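Local coordinates for protein acidocalcisomal pyrophosphatase (Trypanosoma cruzi, PDB 5CUV) that probably hydrolyses inorganic pyrophosphate to orthophosphate with the help of magnesium ions, as family I soluble pyrophosphatases do, at residues Y181-Y186 against F305-V310; G286-D291 against M327-I332. All blocks are in the same frame, centred on the assembly; numbering follows the deposited sequence.

Contact 1 (Y181-Y186 against F305-V310); sequences YRVLYY and FKVGQV
Tyr185 reaches across from strand 182-189 and sets its hydroxyl and ring edge against the backbone of Gly308, in the type II beta turn Lys306 to Gln309 that precedes strand 310-323. The evidence for a real bond is geometric: Tyr185 OH donates to Gly308 O at 2.6 Å, the carbonyl oxygen lies near the plane of the ring, and the donor sits in the carbonyl plane on a lone pair, with a C=O...donor angle of 105°. Tyr185 CG stands anti to its own carbonyl carbon (chi1 -64°), which sends the ring out from the strand toward the turn. The turn is closed by Gln309 N bonding to Lys306 O at 3.0 Å, and Gly308 occupies its positive-phi corner (phi 65°), the place where type II turns favour glycine. The CB of Gln309 points away from the strand, and its OE1 accepts Lys306 N at 2.8 Å, a second bond across the turn. Ile249 of strand 249-254 touches Val183, Tyr185 and Val307, so the antiparallel sheet that holds 182-189 backs both segments, while Val310 also packs on Thr214 of a second subunit. Apolar contacts flank the hydroxyl bond. Val310 CG2 meets Tyr185 CE2 obliquely at 3.8 Å, and branch meets branch where Val183 CG2 lies 4.0 Å from Val307 CG1.

Contact 2 (G286-D291 against M327-I332); sequences GGYVGD and MDWKVI. With MG (magnesium ion), chain D.
Two carboxylates approach each other without a hydrogen bond, Asp291 OD2 standing 3.3 Å from Asp328 OD1, because both belong to the acidic magnesium site of the pyrophosphatase fold, which Asp296 completes. Of the two acids, Asp328 makes the metal bond, its OD1 2.5 Å from the magnesium ion; Asp291 OD2 is more distant from the ion at 2.9 Å. The two carboxylate planes are turned 70° apart, so the groups do not lie flat on each other. Asp291 CG falls between its backbone N and carbonyl carbon (chi1 42°), a torsion that brings its OD2 from the loop up to the strand acid. Lys330 probably offsets part of the negative charge: its NZ forms a salt bridge with Asp328 OD2 at 2.8 Å, and a second one with Asp296. A backbone bond ties Val289 of the loop to the start of the strand segment, Met327 N to Val289 O, 2.7 Å long with an N-H...acceptor angle of 154°. Beyond it, the outer part of the contact is apolar. Tyr288 is exposed and poorly ordered, and its fine placement against the selenomethionine Met327 is doubtful; SE above one ring face, roughly 4.8 Å from the centroid of the Tyr288 ring, is approximate evidence of a Met-aromatic contact. On the strand side, Met327 CG rests over one face of the Trp329 ring, 3.5 Å above the plane and offset toward the rim.

The two contacts alternate along the chain, in the order 181-186, 286-291, 305-310, 327-332, so each encloses one segment of the other. Their centres are 24 Å apart and their nearest atoms about 12 Å, so they do not touch. What joins them is strand 310-323: it begins at Val310, the end of one contact 1 segment, and pairs antiparallel with strand 326-335, which carries the 327-332 segment of contact 2. Contact 1 thus packs the sheet containing 182-189 against the entry to the mixed sheet of the pyrophosphatase domain, whereas contact 2 brings acidic residues together at the magnesium site, on another part of that mixed sheet.

Contact 1 (Y181-Y186 against F305-V310)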
loop_
_atom_site.group_PDB
_atom_site.type_symbol
_atom_site.label_atom_id
_atom_site.label_comp_id
_atom_site.label_asym_id
_atom_site.label_seq_id
_atom_site.Cartn_x
_atom_site.Cartn_y
_atom_site.Cartn_z
ATOM N N TYR A 181 3.491 32.309 21.106
ATOM C CA TYR A 181 3.036 31.127 20.399
ATOM C C TYR A 181 2.863 29.945 21.336
ATOM O O TYR A 181 3.738 29.631 22.145
ATOM C CB TYR A 181 4.017 30.756 19.276
ATOM C CG TYR A 181 3.476 29.688 18.395
ATOM C CD1 TYR A 181 2.448 29.955 17.488
ATOM C CD2 TYR A 181 3.910 28.398 18.534
ATOM C CE1 TYR A 181 1.861 28.928 16.746
ATOM C CE2 TYR A 181 3.347 27.363 17.814
ATOM C CZ TYR A 181 2.319 27.626 16.927
ATOM O OH TYR A 181 1.738 26.559 16.287
ATOM N N ARG A 182 1.723 29.296 21.215
ATOM C CA ARG A 182 1.436 28.159 22.037
ATOM C C ARG A 182 0.416 27.334 21.255
ATOM O O ARG A 182 -0.390 27.885 20.489
ATOM C CB ARG A 182 0.801 28.608 23.353
ATOM C CG ARG A 182 1.669 29.411 24.347
ATOM C CD ARG A 182 2.622 28.503 25.030
ATOM N NE ARG A 182 3.462 29.138 26.024
ATOM C CZ ARG A 182 4.279 30.163 25.771
ATOM N NH1 ARG A 182 4.358 30.685 24.548
ATOM N NH2 ARG A 182 5.063 30.632 26.738
ATOM N N VAL A 183 0.469 26.016 21.430
ATOM C CA VAL A 183 -0.484 25.152 20.817
ATOM C C VAL A 183 -1.210 24.604 22.053
ATOM O O VAL A 183 -0.615 23.920 22.868
ATOM C CB VAL A 183 0.192 24.018 19.981
ATOM C CG1 VAL A 183 -0.908 23.050 19.397
ATOM C CG2 VAL A 183 0.948 24.602 18.823
ATOM N N LEU A 184 -2.501 24.926 22.198
ATOM C CA LEU A 184 -3.322 24.474 23.349
ATOM C C LEU A 184 -4.102 23.213 23.034
ATOM O O LEU A 184 -4.415 22.980 21.871
ATOM C CB LEU A 184 -4.335 25.555 23.757
ATOM C CG LEU A 184 -3.916 27.004 24.114
ATOM C CD1 LEU A 184 -4.669 27.416 25.336
ATOM C CD2 LEU A 184 -2.477 27.109 24.398
ATOM N N TYR A 185 -4.429 22.422 24.067
ATOM C CA TYR A 185 -5.200 21.178 23.911
ATOM C C TYR A 185 -6.547 21.138 24.644
ATOM O O TYR A 185 -6.701 21.638 25.743
ATOM C CB TYR A 185 -4.350 19.981 24.346
ATOM C CG TYR A 185 -3.113 19.751 23.474
ATOM C CD1 TYR A 185 -1.948 20.488 23.693
ATOM C CD2 TYR A 185 -3.119 18.823 22.423
ATOM C CE1 TYR A 185 -0.833 20.315 22.902
ATOM C CE2 TYR A 185 -1.988 18.626 21.597
ATOM C CZ TYR A 185 -0.841 19.379 21.842
ATOM O OH TYR A 185 0.325 19.230 21.086
ATOM N N TYR A 186 -7.545 20.546 24.028
ATOM C CA TYR A 186 -8.843 20.449 24.660
ATOM C C TYR A 186 -9.491 19.138 24.328
ATOM O O TYR A 186 -9.211 18.522 23.310
ATOM C CB TYR A 186 -9.809 21.494 24.114
ATOM C CG TYR A 186 -9.365 22.907 24.208
ATOM C CD1 TYR A 186 -8.356 23.372 23.385
ATOM C CD2 TYR A 186 -9.873 23.751 25.204
ATOM C CE1 TYR A 186 -7.843 24.623 23.550
ATOM C CE2 TYR A 186 -9.370 25.001 25.383
ATOM C CZ TYR A 186 -8.345 25.439 24.560
ATOM O OH TYR A 186 -7.747 26.663 24.775
ATOM N N PHE A 305 3.800 15.501 10.451
ATOM C CA PHE A 305 2.767 15.874 11.442
ATOM C C PHE A 305 2.891 17.356 11.595
ATOM O O PHE A 305 3.947 17.910 11.365
ATOM C CB PHE A 305 3.067 15.313 12.831
ATOM C CG PHE A 305 2.601 13.932 13.044
ATOM C CD1 PHE A 305 2.884 12.950 12.152
ATOM C CD2 PHE A 305 1.849 13.608 14.176
ATOM C CE1 PHE A 305 2.448 11.665 12.348
ATOM C CE2 PHE A 305 1.398 12.314 14.387
ATOM C CZ PHE A 305 1.702 11.345 13.467
ATOM N N LYS A 306 1.843 18.034 11.989
ATOM C CA LYS A 306 2.019 19.447 12.233
ATOM C C LYS A 306 2.448 19.588 13.702
ATOM O O LYS A 306 2.388 18.623 14.475
ATOM C CB LYS A 306 0.723 20.184 11.915
ATOM C CG LYS A 306 0.619 20.509 10.435
ATOM C CD LYS A 306 -0.837 20.600 9.980
ATOM C CE LYS A 306 -1.252 19.413 9.064
ATOM N NZ LYS A 306 -0.597 19.456 7.668
ATOM N N VAL A 307 2.907 20.767 14.095
ATOM C CA VAL A 307 3.340 20.995 15.474
ATOM C C VAL A 307 2.236 20.618 16.451
ATOM O O VAL A 307 1.050 20.951 16.239
ATOM C CB VAL A 307 3.720 22.437 15.679
ATOM C CG1 VAL A 307 4.054 22.692 17.115
ATOM C CG2 VAL A 307 4.928 22.767 14.807
ATOM N N GLY A 308 2.616 19.911 17.519
ATOM C CA GLY A 308 1.646 19.465 18.500
ATOM C C GLY A 308 0.604 18.451 18.026
ATOM O O GLY A 308 -0.229 18.040 18.808
ATOM N N GLN A 309 0.620 18.027 16.769
ATOM C CA GLN A 309 -0.351 17.035 16.322
ATOM C C GLN A 309 -0.141 15.713 17.069
ATOM O O GLN A 309 1.010 15.312 17.334
ATOM C CB GLN A 309 -0.184 16.779 14.847
ATOM C CG GLN A 309 -1.158 15.789 14.314
ATOM C CD GLN A 309 -0.992 15.552 12.815
ATOM O OE1 GLN A 309 -0.449 16.393 12.105
ATOM N NE2 GLN A 309 -1.473 14.405 12.327
ATOM N N VAL A 310 -1.245 15.024 17.400
ATOM C CA VAL A 310 -1.172 13.740 18.099
ATOM C C VAL A 310 -1.681 12.577 17.238
ATOM O O VAL A 310 -2.649 12.701 16.512
ATOM C CB VAL A 310 -1.989 13.817 19.363
ATOM C CG1 VAL A 310 -1.855 12.526 20.145
ATOM C CG2 VAL A 310 -1.592 15.098 20.111
#

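Contact 2 (G286-D291 against M327-I332)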
loop_
_atom_site.group_PDB
_atom_site.type_symbol
_atom_site.label_atom_id
_atom_site.label_comp_id
_atom_site.label_asym_id
_atom_site.label_seq_id
_atom_site.Cartn_x
_atom_site.Cartn_y
_atom_site.Cartn_z
ATOM N N GLY A 286 16.837 -0.024 39.434
ATOM C CA GLY A 286 17.634 -0.137 38.225
ATOM C C GLY A 286 17.357 1.179 37.505
ATOM O O GLY A 286 17.197 1.239 36.279
ATOM N N GLY A 287 17.257 2.230 38.314
ATOM C CA GLY A 287 16.979 3.557 37.812
ATOM C C GLY A 287 18.149 4.230 37.109
ATOM O O GLY A 287 19.302 4.191 37.533
ATOM N N TYR A 288 17.833 4.871 36.004
ATOM C CA TYR A 288 18.867 5.539 35.273
ATOM C C TYR A 288 18.879 7.033 35.621
ATOM O O TYR A 288 18.190 7.482 36.553
ATOM C CB TYR A 288 18.672 5.290 33.771
ATOM C CG TYR A 288 19.744 4.369 33.190
ATOM C CD1 TYR A 288 21.104 4.612 33.452
ATOM C CD2 TYR A 288 19.414 3.302 32.319
ATOM C CE1 TYR A 288 22.106 3.844 32.865
ATOM C CE2 TYR A 288 20.428 2.513 31.719
ATOM C CZ TYR A 288 21.770 2.808 32.007
ATOM O OH TYR A 288 22.799 2.095 31.440
ATOM N N VAL A 289 19.690 7.789 34.886
ATOM C CA VAL A 289 19.806 9.212 35.103
ATOM C C VAL A 289 18.982 9.990 34.055
ATOM O O VAL A 289 19.497 10.482 33.046
ATOM C CB VAL A 289 21.300 9.585 35.099
ATOM C CG1 VAL A 289 22.065 8.704 34.065
ATOM C CG2 VAL A 289 21.466 11.082 34.864
ATOM N N GLY A 290 17.684 10.083 34.301
ATOM C CA GLY A 290 16.831 10.792 33.393
ATOM C C GLY A 290 17.225 12.249 33.228
ATOM O O GLY A 290 18.129 12.771 33.908
ATOM N N ASP A 291 16.512 12.903 32.307
ATOM C CA ASP A 291 16.704 14.312 31.976
ATOM C C ASP A 291 15.504 15.177 32.357
ATOM O O ASP A 291 15.454 16.334 31.980
ATOM C CB ASP A 291 17.011 14.506 30.461
ATOM C CG ASP A 291 16.136 13.614 29.511
ATOM O OD1 ASP A 291 14.907 13.505 29.697
ATOM O OD2 ASP A 291 16.689 13.038 28.533
HETATM N N MSE A 327 20.686 10.018 30.622
HETATM C CA MSE A 327 20.213 9.020 29.669
HETATM C C MSE A 327 19.157 9.727 28.906
HETATM O O MSE A 327 18.295 10.340 29.484
HETATM C CB MSE A 327 19.663 7.784 30.378
HETATM C CG MSE A 327 19.217 6.684 29.429
HETATM SE SE MSE A 327 20.637 5.882 28.420
HETATM C CE MSE A 327 21.417 4.805 29.846
ATOM N N ASP A 328 19.203 9.623 27.597
ATOM C CA ASP A 328 18.216 10.297 26.774
ATOM C C ASP A 328 17.726 9.387 25.629
ATOM O O ASP A 328 18.171 9.449 24.495
ATOM C CB ASP A 328 18.874 11.604 26.303
ATOM C CG ASP A 328 18.078 12.342 25.232
ATOM O OD1 ASP A 328 16.810 12.358 25.333
ATOM O OD2 ASP A 328 18.766 12.933 24.321
ATOM N N TRP A 329 16.830 8.496 26.016
ATOM C CA TRP A 329 16.193 7.540 25.136
ATOM C C TRP A 329 15.412 8.226 23.998
ATOM O O TRP A 329 14.831 9.296 24.127
ATOM C CB TRP A 329 15.199 6.662 25.917
ATOM C CG TRP A 329 15.766 5.706 26.995
ATOM C CD1 TRP A 329 15.601 5.812 28.363
ATOM C CD2 TRP A 329 16.623 4.545 26.792
ATOM N NE1 TRP A 329 16.295 4.826 28.996
ATOM C CE2 TRP A 329 16.940 4.035 28.076
ATOM C CE3 TRP A 329 17.144 3.901 25.659
ATOM C CZ2 TRP A 329 17.771 2.909 28.269
ATOM C CZ3 TRP A 329 17.971 2.769 25.856
ATOM C CH2 TRP A 329 18.273 2.293 27.163
ATOM N N LYS A 330 15.405 7.580 22.858
ATOM C CA LYS A 330 14.682 8.062 21.716
ATOM C C LYS A 330 13.940 6.824 21.217
ATOM O O LYS A 330 14.562 5.892 20.694
ATOM C CB LYS A 330 15.687 8.614 20.716
ATOM C CG LYS A 330 16.521 9.682 21.399
ATOM C CD LYS A 330 16.686 10.926 20.622
ATOM C CE LYS A 330 17.472 11.923 21.455
ATOM N NZ LYS A 330 16.663 12.710 22.414
ATOM N N VAL A 331 12.624 6.783 21.471
ATOM C CA VAL A 331 11.804 5.656 21.025
ATOM C C VAL A 331 11.627 5.771 19.526
ATOM O O VAL A 331 11.315 6.854 19.019
ATOM C CB VAL A 331 10.401 5.664 21.666
ATOM C CG1 VAL A 331 9.454 4.661 20.977
ATOM C CG2 VAL A 331 10.515 5.313 23.065
ATOM N N ILE A 332 11.856 4.678 18.820
ATOM C CA ILE A 332 11.670 4.662 17.375
ATOM C C ILE A 332 10.294 4.059 17.148
ATOM O O ILE A 332 10.038 2.945 17.578
ATOM C CB ILE A 332 12.698 3.754 16.667
ATOM C CG1 ILE A 332 14.108 4.085 17.146
ATOM C CG2 ILE A 332 12.566 3.903 15.199
ATOM C CD1 ILE A 332 14.489 5.511 16.848
HETATM MG MG MG D . 14.770 13.284 26.361
#